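Local atomic coordinates of hyaluronoglucosaminidase (Apis mellifera, PDB entry 1FCQ), a protein that probably hydrolyses hyaluronan as a glycosidase family 56 enzyme of honeybee venom, where it is also a major allergen. Residues V221-Y227 and K261-W267. Numbering follows the deposited sequence.
Sequences VLLPSVY and KVLPYYW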
ATOM      1  N   VAL A 221       5.411  -7.777   7.046  1.00 14.09           N
ATOM      2  CA  VAL A 221       4.874  -6.522   7.584  1.00 13.36           C
ATOM      3  C   VAL A 221       3.569  -6.200   6.880  1.00 13.64           C
ATOM      4  O   VAL A 221       3.397  -6.403   5.669  1.00 13.34           O
ATOM      5  CB  VAL A 221       5.892  -5.382   7.407  1.00 16.03           C
ATOM      6  CG1 VAL A 221       6.315  -5.200   5.961  1.00 14.59           C
ATOM      7  CG2 VAL A 221       5.365  -4.062   7.967  1.00 16.64           C
ATOM      8  N   LEU A 222       2.590  -5.739   7.654  1.00 14.19           N
ATOM      9  CA  LEU A 222       1.281  -5.351   7.140  1.00 12.97           C
ATOM     10  C   LEU A 222       1.279  -3.832   7.014  1.00 13.61           C
ATOM     11  O   LEU A 222       1.701  -3.147   7.940  1.00 13.23           O
ATOM     12  CB  LEU A 222       0.162  -5.757   8.087  1.00 13.93           C
ATOM     13  CG  LEU A 222      -0.038  -7.233   8.418  1.00 26.40           C
ATOM     14  CD1 LEU A 222      -1.466  -7.560   8.854  1.00 22.35           C
ATOM     15  CD2 LEU A 222       0.344  -8.159   7.281  1.00 24.09           C
ATOM     16  N   LEU A 223       0.772  -3.327   5.891  1.00 11.21           N
ATOM     17  CA  LEU A 223       0.842  -1.916   5.539  1.00  9.69           C
ATOM     18  C   LEU A 223      -0.469  -1.278   5.152  1.00 10.31           C
ATOM     19  O   LEU A 223      -0.654  -0.750   4.052  1.00 12.35           O
ATOM     20  CB  LEU A 223       1.832  -1.850   4.330  1.00 12.19           C
ATOM     21  CG  LEU A 223       3.207  -2.488   4.516  1.00 10.82           C
ATOM     22  CD1 LEU A 223       3.887  -2.779   3.186  1.00 14.48           C
ATOM     23  CD2 LEU A 223       4.097  -1.573   5.359  1.00 14.71           C
ATOM     24  N   PRO A 224      -1.440  -1.260   6.063  1.00 13.39           N
ATOM     25  CA  PRO A 224      -2.752  -0.679   5.785  1.00 13.22           C
ATOM     26  C   PRO A 224      -2.574   0.783   5.438  1.00 14.09           C
ATOM     27  O   PRO A 224      -1.723   1.420   6.073  1.00 14.24           O
ATOM     28  CB  PRO A 224      -3.548  -0.923   7.071  1.00 13.00           C
ATOM     29  CG  PRO A 224      -2.476  -0.922   8.116  1.00 13.37           C
ATOM     30  CD  PRO A 224      -1.364  -1.724   7.471  1.00 14.90           C
ATOM     31  N   SER A 225      -3.292   1.254   4.423  1.00 11.26           N
ATOM     32  CA  SER A 225      -3.178   2.691   4.093  1.00 14.02           C
ATOM     33  C   SER A 225      -4.239   3.458   4.870  1.00 14.89           C
ATOM     34  O   SER A 225      -5.427   3.149   4.762  1.00 14.73           O
ATOM     35  CB  SER A 225      -3.369   2.864   2.599  1.00 13.79           C
ATOM     36  OG  SER A 225      -3.360   4.247   2.243  1.00 16.13           O
ATOM     37  N   VAL A 226      -3.842   4.470   5.644  1.00 14.60           N
ATOM     38  CA  VAL A 226      -4.748   5.202   6.520  1.00 14.56           C
ATOM     39  C   VAL A 226      -4.827   6.682   6.159  1.00 14.65           C
ATOM     40  O   VAL A 226      -4.883   7.550   7.011  1.00 14.58           O
ATOM     41  CB  VAL A 226      -4.396   4.989   8.006  1.00 13.80           C
ATOM     42  CG1 VAL A 226      -4.481   3.493   8.365  1.00 15.37           C
ATOM     43  CG2 VAL A 226      -3.040   5.514   8.426  1.00 17.15           C
ATOM     44  N   TYR A 227      -4.882   6.932   4.852  1.00 14.07           N
ATOM     45  CA  TYR A 227      -4.973   8.324   4.379  1.00 15.36           C
ATOM     46  C   TYR A 227      -6.314   8.936   4.767  1.00 15.11           C
ATOM     47  O   TYR A 227      -7.375   8.328   4.609  1.00 17.67           O
ATOM     48  CB  TYR A 227      -4.728   8.384   2.878  1.00 15.19           C
ATOM     49  CG  TYR A 227      -3.416   7.834   2.376  1.00 13.25           C
ATOM     50  CD1 TYR A 227      -2.394   7.465   3.239  1.00 16.34           C
ATOM     51  CD2 TYR A 227      -3.209   7.675   1.003  1.00 14.12           C
ATOM     52  CE1 TYR A 227      -1.213   6.952   2.752  1.00 12.67           C
ATOM     53  CE2 TYR A 227      -2.007   7.189   0.513  1.00 15.80           C
ATOM     54  CZ  TYR A 227      -1.021   6.807   1.403  1.00 13.20           C
ATOM     55  OH  TYR A 227       0.172   6.301   0.941  1.00 14.66           O
ATOM     56  N   LYS A 261       4.859  -7.432  11.776  1.00 16.53           N
ATOM     57  CA  LYS A 261       4.896  -6.012  12.128  1.00 16.46           C
ATOM     58  C   LYS A 261       3.729  -5.315  11.440  1.00 14.25           C
ATOM     59  O   LYS A 261       3.276  -5.772  10.392  1.00 17.40           O
ATOM     60  CB  LYS A 261       6.206  -5.425  11.605  1.00 20.14           C
ATOM     61  CG  LYS A 261       7.455  -6.018  12.257  1.00 23.82           C
ATOM     62  CD  LYS A 261       8.665  -5.192  11.828  1.00 33.56           C
ATOM     63  CE  LYS A 261       9.851  -5.431  12.751  1.00 40.70           C
ATOM     64  NZ  LYS A 261      10.981  -4.506  12.430  1.00 46.00           N
ATOM     65  N   VAL A 262       3.224  -4.245  12.043  1.00 14.72           N
ATOM     66  CA  VAL A 262       2.147  -3.446  11.469  1.00 12.30           C
ATOM     67  C   VAL A 262       2.664  -2.001  11.364  1.00 14.67           C
ATOM     68  O   VAL A 262       2.984  -1.352  12.360  1.00 13.68           O
ATOM     69  CB  VAL A 262       0.841  -3.488  12.264  1.00 15.27           C
ATOM     70  CG1 VAL A 262      -0.210  -2.511  11.746  1.00 18.44           C
ATOM     71  CG2 VAL A 262       0.260  -4.908  12.191  1.00 17.67           C
ATOM     72  N   LEU A 263       2.800  -1.529  10.123  1.00 12.92           N
ATOM     73  CA  LEU A 263       3.288  -0.187   9.824  1.00 13.08           C
ATOM     74  C   LEU A 263       2.350   0.504   8.831  1.00 11.64           C
ATOM     75  O   LEU A 263       2.501   0.391   7.602  1.00 12.66           O
ATOM     76  CB  LEU A 263       4.692  -0.236   9.207  1.00 11.95           C
ATOM     77  CG  LEU A 263       5.850  -0.812  10.004  1.00 14.57           C
ATOM     78  CD1 LEU A 263       7.128  -0.861   9.171  1.00 13.66           C
ATOM     79  CD2 LEU A 263       6.117   0.032  11.250  1.00 15.74           C
ATOM     80  N   PRO A 264       1.360   1.212   9.345  1.00 13.83           N
ATOM     81  CA  PRO A 264       0.395   1.885   8.500  1.00 12.32           C
ATOM     82  C   PRO A 264       1.072   2.924   7.609  1.00 12.80           C
ATOM     83  O   PRO A 264       1.984   3.635   8.007  1.00 12.28           O
ATOM     84  CB  PRO A 264      -0.534   2.598   9.489  1.00 12.62           C
ATOM     85  CG  PRO A 264      -0.455   1.728  10.709  1.00 13.46           C
ATOM     86  CD  PRO A 264       1.006   1.333  10.785  1.00 14.56           C
ATOM     87  N   TYR A 265       0.563   3.027   6.384  1.00 13.70           N
ATOM     88  CA  TYR A 265       0.997   4.023   5.407  1.00 11.77           C
ATOM     89  C   TYR A 265       0.215   5.303   5.716  1.00 11.90           C
ATOM     90  O   TYR A 265      -1.024   5.267   5.814  1.00 12.33           O
ATOM     91  CB  TYR A 265       0.730   3.522   3.972  1.00 10.57           C
ATOM     92  CG  TYR A 265       2.056   3.264   3.283  1.00 10.45           C
ATOM     93  CD1 TYR A 265       2.804   2.118   3.552  1.00 13.43           C
ATOM     94  CD2 TYR A 265       2.620   4.197   2.439  1.00 11.76           C
ATOM     95  CE1 TYR A 265       4.053   1.930   2.985  1.00 12.34           C
ATOM     96  CE2 TYR A 265       3.858   4.021   1.832  1.00 13.08           C
ATOM     97  CZ  TYR A 265       4.574   2.872   2.123  1.00 14.51           C
ATOM     98  OH  TYR A 265       5.817   2.664   1.580  1.00 13.01           O
ATOM     99  N   TYR A 266       0.934   6.407   5.889  1.00 13.57           N
ATOM    100  CA  TYR A 266       0.319   7.669   6.295  1.00 12.12           C
ATOM    101  C   TYR A 266       0.685   8.793   5.334  1.00 13.45           C
ATOM    102  O   TYR A 266       1.841   8.941   4.965  1.00 15.03           O
ATOM    103  CB  TYR A 266       0.886   8.015   7.675  1.00 13.51           C
ATOM    104  CG  TYR A 266       0.133   9.071   8.444  1.00 13.53           C
ATOM    105  CD1 TYR A 266      -0.871   8.739   9.324  1.00 13.22           C
ATOM    106  CD2 TYR A 266       0.452  10.421   8.271  1.00 13.63           C
ATOM    107  CE1 TYR A 266      -1.585   9.708  10.029  1.00 14.77           C
ATOM    108  CE2 TYR A 266      -0.224  11.391   8.986  1.00 14.41           C
ATOM    109  CZ  TYR A 266      -1.232  11.034   9.852  1.00 16.97           C
ATOM    110  OH  TYR A 266      -1.913  12.028  10.533  1.00 18.61           O
ATOM    111  N   TRP A 267      -0.329   9.566   4.927  1.00 13.04           N
ATOM    112  CA  TRP A 267      -0.042  10.651   3.983  1.00 15.17           C
ATOM    113  C   TRP A 267      -0.319  11.978   4.682  1.00 14.42           C
ATOM    114  O   TRP A 267      -1.228  12.031   5.504  1.00 14.97           O
ATOM    115  CB  TRP A 267      -0.847  10.542   2.708  1.00 13.46           C
ATOM    116  CG  TRP A 267      -0.445  11.393   1.540  1.00 15.60           C
ATOM    117  CD1 TRP A 267       0.757  11.989   1.301  1.00 15.12           C
ATOM    118  CD2 TRP A 267      -1.265  11.671   0.394  1.00 13.11           C
ATOM    119  NE1 TRP A 267       0.734  12.648   0.088  1.00 14.94           N
ATOM    120  CE2 TRP A 267      -0.487  12.447  -0.489  1.00 14.03           C
ATOM    121  CE3 TRP A 267      -2.574  11.332   0.025  1.00 16.05           C
ATOM    122  CZ2 TRP A 267      -0.986  12.913  -1.706  1.00 19.09           C
ATOM    123  CZ3 TRP A 267      -3.057  11.783  -1.192  1.00 19.74           C
ATOM    124  CH2 TRP A 267      -2.260  12.569  -2.045  1.00 18.46           C
TER
HETATM  125  O   HOH W   1      -2.681   9.399   6.703  1.00 16.38           O
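The carbonyl oxygen of Lys261 takes the amide of Leu222 in a hydrogen bond, N to O 2.8 Å. It also receives a CA-H...O contact from Val221. One step on, the amide of Leu263 donates to the carbonyl of Leu222, with N to O 2.9 Å. The pairing resumes at the two prolines: Tyr265 N donates to Pro224 O, and Val226 N to Tyr265 O. Beyond these four bonds a water lies between Val226 O and Trp267 N and accepts from the latter.

At the far end, Tyr227 packs against Trp267 and Tyr265. Trp267 CB sits over one face of the Tyr227 ring, 3.6 Å from its centroid. Trp267 CG lies anti to its backbone N (chi1 -167°), and the indole turns its edge to that face, planes at 51°. Ser225 OG, which hydrogen-bonds Tyr184, lies over the opposite face. Tyr227 OH reaches the edge of the Tyr265 ring, 3.6 Å from CD2. The Tyr265 hydroxyl bonds Asn16.

Nearer the start, Val221 CG2 meets Leu263 CD1 at 3.8 Å, the side chains crossing at about a right angle. Leu223 CD2 packs alongside Leu263 CB, and both leucines touch Ile299 of strand 297-301. The two prolines meet through their CG atoms at 4.2 Å; helix 234-253 packs against both.

Helix 234-253 lies in the connection between the two parallel segments. This is the beta-alpha-beta crossover of a TIM barrel, here the seven-stranded barrel of glycosidase family 56.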